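Local coordinates for protein 3'-5' exonuclease crn-4 (Caenorhabditis elegans, PDB 3CG7) that degrades RNA and DNA from their 3' ends as a metal-dependent homodimeric exonuclease and takes part in apoptotic DNA degradation, at residues A33-P38 with S237-A242; A130-K135 with K303-Y308; V214-T219 with L252-I257; L218-S223 with S283-P288; Q227-N232 with G243-R248. All coordinates share one frame; numbering follows the deposited sequence.

Contact 1: residues A33-P38 with S237-A242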
# COMPACT_ATOMS: atom_id res chain seq x y z
N ALA A 33 -0.39 -11.94 2.36
CA ALA A 33 -1.68 -12.65 2.31
C ALA A 33 -2.54 -12.31 1.08
O ALA A 33 -3.65 -12.85 0.93
CB ALA A 33 -2.46 -12.40 3.60
N ASN A 34 -2.03 -11.44 0.22
CA ASN A 34 -2.73 -11.05 -0.99
C ASN A 34 -1.85 -11.12 -2.23
O ASN A 34 -0.85 -10.40 -2.36
CB ASN A 34 -3.32 -9.64 -0.86
CG ASN A 34 -4.08 -9.22 -2.11
OD1 ASN A 34 -4.76 -10.04 -2.75
ND2 ASN A 34 -3.96 -7.95 -2.48
N GLN A 35 -2.27 -11.96 -3.16
CA GLN A 35 -1.51 -12.19 -4.36
C GLN A 35 -2.00 -11.35 -5.54
O GLN A 35 -1.36 -11.31 -6.59
CB GLN A 35 -1.55 -13.68 -4.69
CG GLN A 35 -0.28 -14.21 -5.30
CD GLN A 35 0.87 -14.34 -4.33
OE1 GLN A 35 2.02 -14.22 -4.72
NE2 GLN A 35 0.55 -14.60 -3.06
N ASP A 36 -3.14 -10.68 -5.37
CA ASP A 36 -3.66 -9.76 -6.39
C ASP A 36 -3.08 -8.39 -6.08
O ASP A 36 -3.77 -7.48 -5.59
CB ASP A 36 -5.20 -9.75 -6.39
CG ASP A 36 -5.80 -8.96 -7.56
OD1 ASP A 36 -5.04 -8.38 -8.37
OD2 ASP A 36 -7.05 -8.91 -7.67
N TYR A 37 -1.79 -8.26 -6.36
CA TYR A 37 -1.00 -7.15 -5.89
C TYR A 37 -0.14 -6.59 -7.01
O TYR A 37 0.54 -7.34 -7.71
CB TYR A 37 -0.14 -7.58 -4.70
CG TYR A 37 0.43 -6.42 -3.92
CD1 TYR A 37 -0.25 -5.90 -2.81
CD2 TYR A 37 1.65 -5.84 -4.29
CE1 TYR A 37 0.27 -4.84 -2.09
CE2 TYR A 37 2.17 -4.76 -3.57
CZ TYR A 37 1.48 -4.27 -2.47
OH TYR A 37 2.00 -3.20 -1.76
N PRO A 38 -0.14 -5.26 -7.18
CA PRO A 38 0.65 -4.66 -8.22
C PRO A 38 2.10 -4.47 -7.76
O PRO A 38 2.50 -3.36 -7.40
CB PRO A 38 -0.02 -3.31 -8.44
CG PRO A 38 -0.62 -2.96 -7.13
CD PRO A 38 -0.87 -4.25 -6.39
N SER A 237 -5.01 -16.09 -2.44
CA SER A 237 -4.21 -16.54 -1.30
C SER A 237 -3.28 -17.72 -1.63
O SER A 237 -2.76 -18.39 -0.73
CB SER A 237 -5.09 -16.85 -0.08
OG SER A 237 -6.13 -17.72 -0.42
N SER A 238 -3.06 -17.95 -2.92
CA SER A 238 -2.23 -19.06 -3.40
C SER A 238 -1.22 -18.59 -4.44
O SER A 238 -1.60 -18.01 -5.46
CB SER A 238 -3.11 -20.17 -3.96
OG SER A 238 -2.33 -21.17 -4.60
N PHE A 239 0.06 -18.86 -4.18
CA PHE A 239 1.14 -18.46 -5.08
C PHE A 239 1.06 -19.14 -6.45
O PHE A 239 1.23 -18.49 -7.48
CB PHE A 239 2.51 -18.70 -4.44
CG PHE A 239 3.66 -18.22 -5.28
CD1 PHE A 239 4.47 -19.14 -5.97
CD2 PHE A 239 3.94 -16.85 -5.41
CE1 PHE A 239 5.54 -18.70 -6.76
CE2 PHE A 239 4.99 -16.40 -6.21
CZ PHE A 239 5.80 -17.33 -6.88
N MET A 240 0.80 -20.45 -6.45
CA MET A 240 0.66 -21.23 -7.69
C MET A 240 -0.49 -20.75 -8.56
O MET A 240 -0.31 -20.49 -9.76
CB MET A 240 0.52 -22.73 -7.39
CG MET A 240 1.68 -23.35 -6.60
SD MET A 240 3.21 -23.60 -7.55
CE MET A 240 2.78 -25.03 -8.56
N ASP A 241 -1.68 -20.63 -7.97
CA ASP A 241 -2.89 -20.25 -8.70
C ASP A 241 -2.83 -18.82 -9.23
O ASP A 241 -3.33 -18.54 -10.32
CB ASP A 241 -4.14 -20.46 -7.84
CG ASP A 241 -4.35 -21.93 -7.46
OD1 ASP A 241 -4.22 -22.80 -8.34
OD2 ASP A 241 -4.65 -22.20 -6.27
N ALA A 242 -2.22 -17.92 -8.46
CA ALA A 242 -2.00 -16.56 -8.93
C ALA A 242 -1.02 -16.50 -10.11
O ALA A 242 -1.19 -15.69 -11.02
CB ALA A 242 -1.53 -15.68 -7.81
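Gln35 meets the first turn of helix 239-249 with its side chain, bringing its amide oxygen to the edge of Phe239 and its aliphatic part beside Ala242. The carbonyl oxygen does the touching at the aromatic ring: Gln35 OE1 comes in near the ring plane, 3.3 Å from Phe239 CD2, where the ring hydrogens carry a slight positive charge. Amide and ring stand almost perpendicular, their planes 86° apart. A bend at chi2 (74°) turns the amide toward Phe239, while Gln35 CB lies 3.7 Å from Ala242 CB. Glutamine suits the place because it joins an apolar stem to a polar end at a partly exposed surface. With an alanine here, the edge of Phe239 would probably be left without its polar neighbour. Behind this shell, the helix is capped by Ser238, whose OG accepts a weak, long bond from Asp241 N and donates to Asp241 OD2 at 3.0 Å, from above the carboxylate plane. On the loop side, Asn34 OD1 accepts from Asp36 N at 3.1 Å, an Asx turn that shapes the backbone around Gln35. Asp36 in turn forms a salt bridge with Arg236 and accepts from the backbone of His300 and Phe301. The loop between strands 20-28 and 41-50 is thereby tied to the starts of helices 239-249 and 300-305, while Phe239 also touches Gln124 on helix 124-136.

Contact 2: residues A130-K135 with K303-Y308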
# COMPACT_ATOMS: atom_id res chain seq x y z
N ALA A 130 9.81 -7.84 -13.87
CA ALA A 130 10.29 -6.85 -14.83
C ALA A 130 9.22 -6.52 -15.85
O ALA A 130 8.97 -5.35 -16.13
CB ALA A 130 11.57 -7.31 -15.51
N GLN A 131 8.59 -7.55 -16.40
CA GLN A 131 7.53 -7.35 -17.38
C GLN A 131 6.43 -6.45 -16.82
O GLN A 131 6.02 -5.48 -17.46
CB GLN A 131 6.94 -8.68 -17.83
CG GLN A 131 6.14 -8.55 -19.10
CD GLN A 131 5.69 -9.87 -19.70
OE1 GLN A 131 6.07 -10.95 -19.25
NE2 GLN A 131 4.88 -9.77 -20.73
N TYR A 132 5.97 -6.76 -15.61
CA TYR A 132 4.92 -5.99 -14.98
C TYR A 132 5.35 -4.55 -14.65
O TYR A 132 4.65 -3.59 -15.01
CB TYR A 132 4.40 -6.70 -13.73
CG TYR A 132 3.18 -6.04 -13.16
CD1 TYR A 132 1.92 -6.26 -13.72
CD2 TYR A 132 3.28 -5.18 -12.06
CE1 TYR A 132 0.79 -5.65 -13.21
CE2 TYR A 132 2.16 -4.56 -11.54
CZ TYR A 132 0.92 -4.80 -12.12
OH TYR A 132 -0.20 -4.18 -11.62
N GLN A 133 6.50 -4.41 -14.00
CA GLN A 133 7.02 -3.08 -13.66
C GLN A 133 7.13 -2.23 -14.92
O GLN A 133 6.84 -1.03 -14.90
CB GLN A 133 8.37 -3.19 -12.93
CG GLN A 133 9.02 -1.84 -12.60
CD GLN A 133 8.22 -1.02 -11.60
OE1 GLN A 133 8.09 -1.39 -10.43
NE2 GLN A 133 7.69 0.11 -12.05
N MET A 134 7.53 -2.86 -16.02
CA MET A 134 7.75 -2.13 -17.26
C MET A 134 6.47 -1.72 -17.99
O MET A 134 6.49 -0.77 -18.77
CB MET A 134 8.69 -2.89 -18.18
CG MET A 134 10.13 -2.66 -17.80
SD MET A 134 11.25 -3.80 -18.60
CE MET A 134 12.77 -2.90 -18.40
N LYS A 135 5.37 -2.42 -17.72
CA LYS A 135 4.08 -1.95 -18.21
C LYS A 135 3.67 -0.70 -17.43
O LYS A 135 3.16 0.26 -18.02
CB LYS A 135 3.00 -3.03 -18.13
CG LYS A 135 1.94 -2.90 -19.23
CD LYS A 135 0.95 -1.78 -18.96
CE LYS A 135 0.54 -1.04 -20.23
NZ LYS A 135 -0.29 -1.88 -21.13
N LYS A 303 -6.11 -4.38 -13.65
CA LYS A 303 -6.76 -3.08 -13.82
C LYS A 303 -5.86 -1.86 -13.61
O LYS A 303 -5.80 -1.02 -14.51
CB LYS A 303 -8.08 -2.98 -13.02
CG LYS A 303 -9.21 -2.44 -13.90
CD LYS A 303 -10.49 -2.19 -13.12
CE LYS A 303 -10.58 -0.73 -12.64
NZ LYS A 303 -11.89 -0.47 -12.00
N ILE A 304 -5.15 -1.74 -12.48
CA ILE A 304 -4.26 -0.56 -12.28
C ILE A 304 -3.13 -0.46 -13.29
O ILE A 304 -2.67 0.63 -13.61
CB ILE A 304 -3.62 -0.40 -10.85
CG1 ILE A 304 -3.67 -1.70 -10.06
CG2 ILE A 304 -4.22 0.77 -10.08
CD1 ILE A 304 -2.48 -2.52 -10.30
N ALA A 305 -2.67 -1.60 -13.79
CA ALA A 305 -1.61 -1.61 -14.80
C ALA A 305 -2.14 -1.14 -16.15
O ALA A 305 -1.36 -0.67 -16.99
CB ALA A 305 -0.98 -2.99 -14.90
N GLY A 306 -3.45 -1.26 -16.35
CA GLY A 306 -4.10 -0.83 -17.58
C GLY A 306 -4.17 -1.89 -18.67
O GLY A 306 -4.14 -1.57 -19.85
N TYR A 307 -4.26 -3.16 -18.27
CA TYR A 307 -4.42 -4.26 -19.21
C TYR A 307 -5.88 -4.39 -19.66
O TYR A 307 -6.17 -4.98 -20.69
CB TYR A 307 -3.93 -5.58 -18.61
CG TYR A 307 -2.43 -5.73 -18.56
CD1 TYR A 307 -1.76 -5.81 -17.34
CD2 TYR A 307 -1.67 -5.78 -19.74
CE1 TYR A 307 -0.37 -5.95 -17.28
CE2 TYR A 307 -0.29 -5.91 -19.69
CZ TYR A 307 0.35 -6.00 -18.45
OH TYR A 307 1.71 -6.13 -18.39
N TYR A 308 -6.78 -3.85 -18.84
CA TYR A 308 -8.17 -3.60 -19.23
C TYR A 308 -8.79 -2.49 -18.38
O TYR A 308 -8.07 -1.68 -17.77
CB TYR A 308 -9.02 -4.87 -19.18
CG TYR A 308 -9.42 -5.40 -17.82
CD1 TYR A 308 -8.47 -5.84 -16.89
CD2 TYR A 308 -10.77 -5.50 -17.47
CE1 TYR A 308 -8.85 -6.35 -15.65
CE2 TYR A 308 -11.17 -6.02 -16.23
CZ TYR A 308 -10.20 -6.44 -15.32
OH TYR A 308 -10.59 -6.95 -14.09
OXT TYR A 308 -10.02 -2.37 -18.28
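Tyr132 carries the apolar part of the contact, its ring reaching from helix 124-136 to the last turn of helix 300-305. The methyl of Ala305 lies 3.6 Å from Tyr132 CE1, small enough to let the ring come close, and Ile304 CD1 sits at the ring's edge by the hydroxyl. Tyr307 completes the aromatic part: Tyr132 CD1 lies at the edge of the Tyr307 ring, near its plane, 4.2 Å from Tyr307 CE1. Aliphatic contact comes from Lys135, which runs past Tyr307 in the opposite direction: Lys135 CG is 3.6 Å from Tyr307 CZ, and Lys135 CD rides above the rim of that ring. Polar groups play a smaller part, with Tyr132 OH hydrogen-bonded to Phe301 O. Gly306 ends the helix in a Schellman motif, with positive phi (89°), a backbone shape in which a side chain would press on the preceding carbonyl. The C-terminal helix is therefore held to helix 124-136 mainly by hydrocarbon and aromatic surfaces, and lysine contributes here through its methylenes rather than through a bond from its ammonium group.

Contact 3: residues V214-T219 with L252-I257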
# COMPACT_ATOMS: atom_id res chain seq x y z
N VAL A 214 21.46 -19.88 -21.65
CA VAL A 214 20.07 -19.47 -21.72
C VAL A 214 19.17 -20.71 -21.80
O VAL A 214 19.33 -21.56 -22.68
CB VAL A 214 19.84 -18.51 -22.91
CG1 VAL A 214 18.34 -18.39 -23.24
CG2 VAL A 214 20.44 -17.14 -22.62
N ASN A 215 18.24 -20.81 -20.85
CA ASN A 215 17.27 -21.90 -20.84
C ASN A 215 15.81 -21.41 -20.94
O ASN A 215 14.90 -22.21 -21.16
CB ASN A 215 17.47 -22.81 -19.62
CG ASN A 215 17.49 -22.04 -18.31
OD1 ASN A 215 17.31 -20.83 -18.28
ND2 ASN A 215 17.72 -22.75 -17.21
N GLU A 216 15.61 -20.10 -20.78
CA GLU A 216 14.26 -19.55 -20.84
C GLU A 216 14.13 -18.34 -21.77
O GLU A 216 14.98 -17.44 -21.78
CB GLU A 216 13.71 -19.27 -19.43
CG GLU A 216 13.19 -20.56 -18.74
CD GLU A 216 12.71 -20.36 -17.30
OE1 GLU A 216 12.47 -19.21 -16.88
OE2 GLU A 216 12.58 -21.38 -16.59
N LEU A 217 13.07 -18.36 -22.57
CA LEU A 217 12.81 -17.30 -23.53
C LEU A 217 11.40 -16.78 -23.35
O LEU A 217 10.46 -17.54 -23.08
CB LEU A 217 12.99 -17.83 -24.96
CG LEU A 217 14.34 -18.46 -25.34
CD1 LEU A 217 14.12 -19.67 -26.25
CD2 LEU A 217 15.30 -17.47 -25.99
N LEU A 218 11.25 -15.47 -23.50
CA LEU A 218 9.94 -14.84 -23.39
C LEU A 218 9.35 -14.63 -24.75
O LEU A 218 9.94 -13.95 -25.60
CB LEU A 218 10.01 -13.54 -22.59
CG LEU A 218 10.48 -13.69 -21.14
CD1 LEU A 218 10.57 -12.34 -20.48
CD2 LEU A 218 9.57 -14.62 -20.37
N THR A 219 8.17 -15.21 -24.96
CA THR A 219 7.54 -15.22 -26.26
C THR A 219 6.14 -14.62 -26.18
O THR A 219 5.53 -14.59 -25.11
CB THR A 219 7.53 -16.66 -26.83
OG1 THR A 219 7.36 -16.62 -28.24
CG2 THR A 219 6.43 -17.51 -26.21
N LEU A 252 3.84 -11.48 -22.55
CA LEU A 252 4.91 -12.44 -22.85
C LEU A 252 4.91 -13.63 -21.92
O LEU A 252 4.68 -13.51 -20.72
CB LEU A 252 6.29 -11.77 -22.84
CG LEU A 252 6.45 -10.53 -23.73
CD1 LEU A 252 7.86 -9.95 -23.59
CD2 LEU A 252 6.11 -10.82 -25.20
N VAL A 253 5.18 -14.79 -22.50
CA VAL A 253 5.09 -16.06 -21.79
C VAL A 253 6.46 -16.76 -21.83
O VAL A 253 7.22 -16.59 -22.78
CB VAL A 253 3.92 -16.91 -22.40
CG1 VAL A 253 4.42 -17.98 -23.36
CG2 VAL A 253 3.07 -17.51 -21.30
N VAL A 254 6.76 -17.53 -20.79
CA VAL A 254 8.03 -18.26 -20.68
C VAL A 254 8.02 -19.51 -21.55
O VAL A 254 7.12 -20.34 -21.47
CB VAL A 254 8.34 -18.70 -19.22
CG1 VAL A 254 9.56 -19.63 -19.17
CG2 VAL A 254 8.58 -17.50 -18.35
N THR A 255 9.06 -19.64 -22.37
CA THR A 255 9.26 -20.86 -23.13
C THR A 255 10.68 -21.43 -22.90
O THR A 255 11.67 -20.70 -22.94
CB THR A 255 8.91 -20.66 -24.63
OG1 THR A 255 8.67 -21.94 -25.23
CG2 THR A 255 9.99 -19.91 -25.39
N THR A 256 10.73 -22.72 -22.60
CA THR A 256 11.97 -23.43 -22.30
C THR A 256 12.71 -23.87 -23.56
O THR A 256 12.08 -24.22 -24.56
CB THR A 256 11.69 -24.66 -21.39
OG1 THR A 256 11.22 -24.20 -20.12
CG2 THR A 256 12.93 -25.52 -21.19
N ILE A 257 14.03 -23.85 -23.49
CA ILE A 257 14.88 -24.36 -24.57
C ILE A 257 16.00 -25.26 -24.01
O ILE A 257 16.62 -24.93 -23.00
CB ILE A 257 15.43 -23.21 -25.47
CG1 ILE A 257 16.06 -23.77 -26.75
CG2 ILE A 257 16.41 -22.32 -24.71
CD1 ILE A 257 16.16 -22.78 -27.91
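Leu217 O accepts the backbone N-H of Thr255 at 2.6 Å, and Leu217 N gives its own hydrogen back to Thr255 O. The same two-way exchange joins Thr219 and Val253, with Val253 N 2.6 Å from Thr219 O. These are the hydrogen-bonded pairs of an antiparallel ladder between strands 216-219 and 253-256; Glu216 with Thr256 and Leu218 with Val254 form the non-hydrogen-bonded pairs. On the face bearing Leu218, Leu218 CD2 packs 3.7 Å from Val254 CG2, while Val254 CG1 lies against the carboxylate end of Glu216, whose OE1 accepts from Asn150. On the other face, Thr219 and Val253 stand side by side, Thr219 CG2 3.5 Å from Val253 CG1, and Leu217 CD1 reaches Ile257 CG2. With chi1 near -159°, Thr219 swings its methyl toward valine. Across the strand's other edge, against strand 147-150, Asn215 and Glu216 both face Tyr148 in a classic beta bulge. Backbone bonds fix the register, while Leu218 with Val254 and Leu217 with Ile257 add apolar contact at an outermost strand of this chain's sheet.

Contact 4: residues L218-S223 with S283-P288. With ZN (zinc ion), chain C.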
# COMPACT_ATOMS: atom_id res chain seq x y z
N LEU A 218 11.25 -15.47 -23.50
CA LEU A 218 9.94 -14.84 -23.39
C LEU A 218 9.35 -14.63 -24.75
O LEU A 218 9.94 -13.95 -25.60
CB LEU A 218 10.01 -13.54 -22.59
CG LEU A 218 10.48 -13.69 -21.14
CD1 LEU A 218 10.57 -12.34 -20.48
CD2 LEU A 218 9.57 -14.62 -20.37
N THR A 219 8.17 -15.21 -24.96
CA THR A 219 7.54 -15.22 -26.26
C THR A 219 6.14 -14.62 -26.18
O THR A 219 5.53 -14.59 -25.11
CB THR A 219 7.53 -16.66 -26.83
OG1 THR A 219 7.36 -16.62 -28.24
CG2 THR A 219 6.43 -17.51 -26.21
N CYS A 220 5.63 -14.14 -27.30
CA CYS A 220 4.35 -13.44 -27.33
C CYS A 220 3.14 -14.38 -27.39
O CYS A 220 2.00 -13.94 -27.21
CB CYS A 220 4.29 -12.48 -28.52
SG CYS A 220 4.49 -13.31 -30.11
N CYS A 221 3.38 -15.67 -27.62
CA CYS A 221 2.27 -16.58 -27.88
C CYS A 221 2.51 -18.01 -27.42
O CYS A 221 3.61 -18.54 -27.52
CB CYS A 221 1.94 -16.56 -29.36
SG CYS A 221 0.31 -17.18 -29.74
N ALA A 222 1.46 -18.63 -26.90
CA ALA A 222 1.49 -20.04 -26.53
C ALA A 222 0.12 -20.68 -26.77
O ALA A 222 -0.91 -20.06 -26.51
CB ALA A 222 1.90 -20.21 -25.07
N SER A 223 0.13 -21.91 -27.27
CA SER A 223 -1.10 -22.63 -27.58
C SER A 223 -1.97 -22.89 -26.34
O SER A 223 -3.20 -22.92 -26.44
CB SER A 223 -0.79 -23.96 -28.29
OG SER A 223 -0.06 -24.82 -27.44
N SER A 283 1.97 -5.32 -28.04
CA SER A 283 0.55 -5.59 -27.92
C SER A 283 0.28 -7.05 -27.57
O SER A 283 0.72 -7.95 -28.28
CB SER A 283 -0.14 -5.21 -29.23
OG SER A 283 -1.53 -5.04 -29.06
N HIS A 284 -0.45 -7.28 -26.47
CA HIS A 284 -0.84 -8.64 -26.08
C HIS A 284 -1.52 -9.36 -27.25
O HIS A 284 -2.41 -8.79 -27.90
CB HIS A 284 -1.77 -8.60 -24.86
CG HIS A 284 -1.78 -9.87 -24.05
ND1 HIS A 284 -1.74 -9.88 -22.68
CD2 HIS A 284 -1.83 -11.17 -24.43
CE1 HIS A 284 -1.76 -11.13 -22.24
NE2 HIS A 284 -1.82 -11.93 -23.29
N GLN A 285 -1.09 -10.58 -27.54
CA GLN A 285 -1.60 -11.34 -28.68
C GLN A 285 -2.65 -12.37 -28.27
O GLN A 285 -3.28 -13.01 -29.13
CB GLN A 285 -0.45 -12.04 -29.44
CG GLN A 285 0.63 -11.10 -29.99
CD GLN A 285 0.14 -10.20 -31.12
OE1 GLN A 285 0.34 -8.98 -31.08
NE2 GLN A 285 -0.50 -10.79 -32.12
N GLN A 286 -2.82 -12.55 -26.97
CA GLN A 286 -3.79 -13.51 -26.42
C GLN A 286 -4.53 -12.93 -25.20
O GLN A 286 -4.59 -13.56 -24.14
CB GLN A 286 -3.10 -14.83 -26.07
CG GLN A 286 -2.45 -15.54 -27.26
CD GLN A 286 -1.74 -16.82 -26.86
OE1 GLN A 286 -0.67 -16.80 -26.26
NE2 GLN A 286 -2.34 -17.95 -27.22
N THR A 287 -5.08 -11.73 -25.37
CA THR A 287 -5.80 -11.03 -24.31
C THR A 287 -6.92 -11.91 -23.72
O THR A 287 -7.81 -12.34 -24.44
CB THR A 287 -6.40 -9.70 -24.84
OG1 THR A 287 -5.37 -8.93 -25.48
CG2 THR A 287 -7.02 -8.88 -23.71
N PRO A 288 -6.86 -12.17 -22.40
CA PRO A 288 -7.81 -13.13 -21.83
C PRO A 288 -9.14 -12.47 -21.47
O PRO A 288 -9.43 -12.26 -20.28
CB PRO A 288 -7.07 -13.64 -20.58
CG PRO A 288 -6.18 -12.51 -20.17
CD PRO A 288 -5.98 -11.60 -21.37
ZN ZN C . 6.55 -12.40 -30.88
O HOH W 1 1.34 -11.53 -26.55
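Cys220 touches Gln285 just beyond the end of strand 216-219, its CB 4.2 Å from Gln285 CG. Its chi1 of 60° swings SG between the backbone N and the carbonyl carbon, and from there SG binds the zinc ion at 2.4 Å. The carbonyl turns to the other segment: a water donates to Cys220 O and accepts from Gln285 N, bridging the two backbones. Cys270, Cys273 and Cys280, all three preceding 283-288 in the chain, complete the four-cysteine zinc site. Cys221 follows, its SG resting 3.6 Å from Gln286 CD. Next, Ala222 is gripped at both ends of its backbone by the primary amide of Gln286. Ala222 N donates to Gln286 OE1 at 2.9 Å, and Gln286 NE2 donates to Ala222 O at 2.6 Å, with that oxygen in the amide plane. Glutamine suits this role because one flat group holds both a donor and an acceptor. Arg225 NE also donates to Gln286 OE1, helping to fix how the amide is turned.

Contact 5: residues Q227-N232 with G243-R248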
# COMPACT_ATOMS: atom_id res chain seq x y z
N GLN A 227 -7.18 -21.87 -24.58
CA GLN A 227 -8.25 -22.41 -23.75
C GLN A 227 -8.36 -21.63 -22.44
O GLN A 227 -7.43 -21.65 -21.62
CB GLN A 227 -7.99 -23.90 -23.48
CG GLN A 227 -9.11 -24.63 -22.77
CD GLN A 227 -8.62 -25.91 -22.09
OE1 GLN A 227 -8.85 -26.11 -20.90
NE2 GLN A 227 -7.94 -26.77 -22.85
N PRO A 228 -9.50 -20.93 -22.23
CA PRO A 228 -9.73 -20.13 -21.02
C PRO A 228 -9.40 -20.88 -19.73
O PRO A 228 -9.66 -22.08 -19.62
CB PRO A 228 -11.23 -19.81 -21.10
CG PRO A 228 -11.52 -19.78 -22.56
CD PRO A 228 -10.65 -20.87 -23.15
N LEU A 229 -8.84 -20.16 -18.76
CA LEU A 229 -8.34 -20.74 -17.53
C LEU A 229 -9.46 -21.26 -16.65
O LEU A 229 -10.51 -20.62 -16.52
CB LEU A 229 -7.51 -19.70 -16.77
CG LEU A 229 -6.95 -20.02 -15.37
CD1 LEU A 229 -5.82 -21.05 -15.43
CD2 LEU A 229 -6.50 -18.74 -14.69
N VAL A 230 -9.24 -22.43 -16.05
CA VAL A 230 -10.18 -22.95 -15.05
C VAL A 230 -10.03 -22.08 -13.79
O VAL A 230 -9.11 -22.26 -12.99
CB VAL A 230 -9.96 -24.46 -14.75
CG1 VAL A 230 -10.91 -24.93 -13.64
CG2 VAL A 230 -10.17 -25.29 -16.01
N TYR A 231 -10.95 -21.13 -13.67
CA TYR A 231 -10.92 -20.11 -12.63
C TYR A 231 -11.08 -20.69 -11.23
O TYR A 231 -12.05 -21.38 -10.93
CB TYR A 231 -12.01 -19.06 -12.88
CG TYR A 231 -11.81 -17.74 -12.15
CD1 TYR A 231 -10.56 -17.12 -12.09
CD2 TYR A 231 -12.89 -17.10 -11.54
CE1 TYR A 231 -10.39 -15.90 -11.43
CE2 TYR A 231 -12.73 -15.88 -10.87
CZ TYR A 231 -11.47 -15.29 -10.82
OH TYR A 231 -11.30 -14.08 -10.17
N ASN A 232 -10.09 -20.40 -10.39
CA ASN A 232 -10.12 -20.71 -8.97
C ASN A 232 -10.49 -19.42 -8.22
O ASN A 232 -9.77 -18.43 -8.29
CB ASN A 232 -8.76 -21.24 -8.54
CG ASN A 232 -8.70 -21.65 -7.09
OD1 ASN A 232 -9.67 -21.49 -6.33
ND2 ASN A 232 -7.56 -22.19 -6.68
N GLY A 243 -0.02 -17.37 -10.08
CA GLY A 243 0.90 -17.54 -11.21
C GLY A 243 0.14 -17.85 -12.48
O GLY A 243 0.42 -17.29 -13.54
N LYS A 244 -0.85 -18.74 -12.37
CA LYS A 244 -1.68 -19.13 -13.51
C LYS A 244 -2.37 -17.93 -14.14
O LYS A 244 -2.44 -17.82 -15.36
CB LYS A 244 -2.70 -20.21 -13.13
CG LYS A 244 -2.09 -21.53 -12.63
CD LYS A 244 -1.22 -22.20 -13.70
CE LYS A 244 -0.85 -23.64 -13.32
NZ LYS A 244 -2.04 -24.55 -13.37
N ILE A 245 -2.86 -17.01 -13.30
CA ILE A 245 -3.52 -15.83 -13.84
C ILE A 245 -2.52 -14.77 -14.35
O ILE A 245 -2.79 -14.09 -15.35
CB ILE A 245 -4.66 -15.24 -12.91
CG1 ILE A 245 -4.21 -13.98 -12.19
CG2 ILE A 245 -5.25 -16.28 -11.93
CD1 ILE A 245 -5.18 -12.89 -12.39
N PHE A 246 -1.36 -14.67 -13.71
CA PHE A 246 -0.29 -13.80 -14.21
C PHE A 246 0.14 -14.23 -15.62
O PHE A 246 0.36 -13.40 -16.50
CB PHE A 246 0.92 -13.79 -13.26
CG PHE A 246 0.89 -12.69 -12.23
CD1 PHE A 246 1.34 -11.40 -12.54
CD2 PHE A 246 0.41 -12.94 -10.94
CE1 PHE A 246 1.32 -10.38 -11.59
CE2 PHE A 246 0.38 -11.92 -9.97
CZ PHE A 246 0.84 -10.64 -10.30
N GLU A 247 0.23 -15.55 -15.80
CA GLU A 247 0.53 -16.16 -17.11
C GLU A 247 -0.43 -15.72 -18.20
O GLU A 247 -0.02 -15.58 -19.36
CB GLU A 247 0.52 -17.68 -17.00
CG GLU A 247 1.74 -18.27 -16.33
CD GLU A 247 1.58 -19.74 -15.97
OE1 GLU A 247 0.48 -20.32 -16.17
OE2 GLU A 247 2.57 -20.32 -15.45
N ARG A 248 -1.69 -15.48 -17.85
CA ARG A 248 -2.68 -15.04 -18.84
C ARG A 248 -2.69 -13.53 -19.02
O ARG A 248 -2.81 -13.05 -20.15
CB ARG A 248 -4.09 -15.56 -18.51
CG ARG A 248 -4.17 -17.07 -18.25
CD ARG A 248 -3.39 -17.88 -19.29
NE ARG A 248 -3.62 -19.32 -19.09
CZ ARG A 248 -4.59 -20.01 -19.69
NH1 ARG A 248 -5.42 -19.42 -20.55
NH2 ARG A 248 -4.72 -21.30 -19.43
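Leu229 packs into the side of helix 239-249, and its branches divide the work. Leu229 CD2 lies 3.9 Å from Ile245 CG2, and Leu229 CD1 lies 4.0 Å from Lys244 CB. With CG anti to the backbone N (chi1 175°), the leucine stretches from the loop to the helix, where a branched apolar end fills the place between neighbouring side chains. The polar part belongs to Arg248. Its NH1 donates to Gln227 O at 3.2 Å with an N-H...O angle of 162°; the oxygen sits in the guanidinium plane, although the donor lies above the carbonyl plane. Cation and hydrocarbon also meet, since Leu229 CB stands 4.1 Å above the centre of the guanidinium, so that arginine both bonds at its edge and covers leucine with its face. An alanine in its place would probably cost Gln227 O this donor and uncover one side of Leu229. The loop 227-232 is laid against the helix face that carries Lys244, Ile245 and Arg248, while Phe246 on that helix stacks on Phe301 and meets Trp127 of helix 124-136.

Helix 239-249 ties much of the set together: contact 1 uses its start and contact 5 its later turns, with centres 12 Å apart. Contacts 1 and 2 meet where Pro38 CB lies 3.3 Å from Tyr132 OH. Contacts 3 and 4 share Leu218 and Thr219, so strand 216-219 runs on into the zinc site; the side chain of Thr219 is about 5 Å from the metal. His284 and Pro288 of contact 4 touch the backbone of Arg248 in contact 5. The side chain of Phe239 in contact 1 is about 12 Å from that of Glu27, a residue of the metal site that probably holds magnesium in vivo.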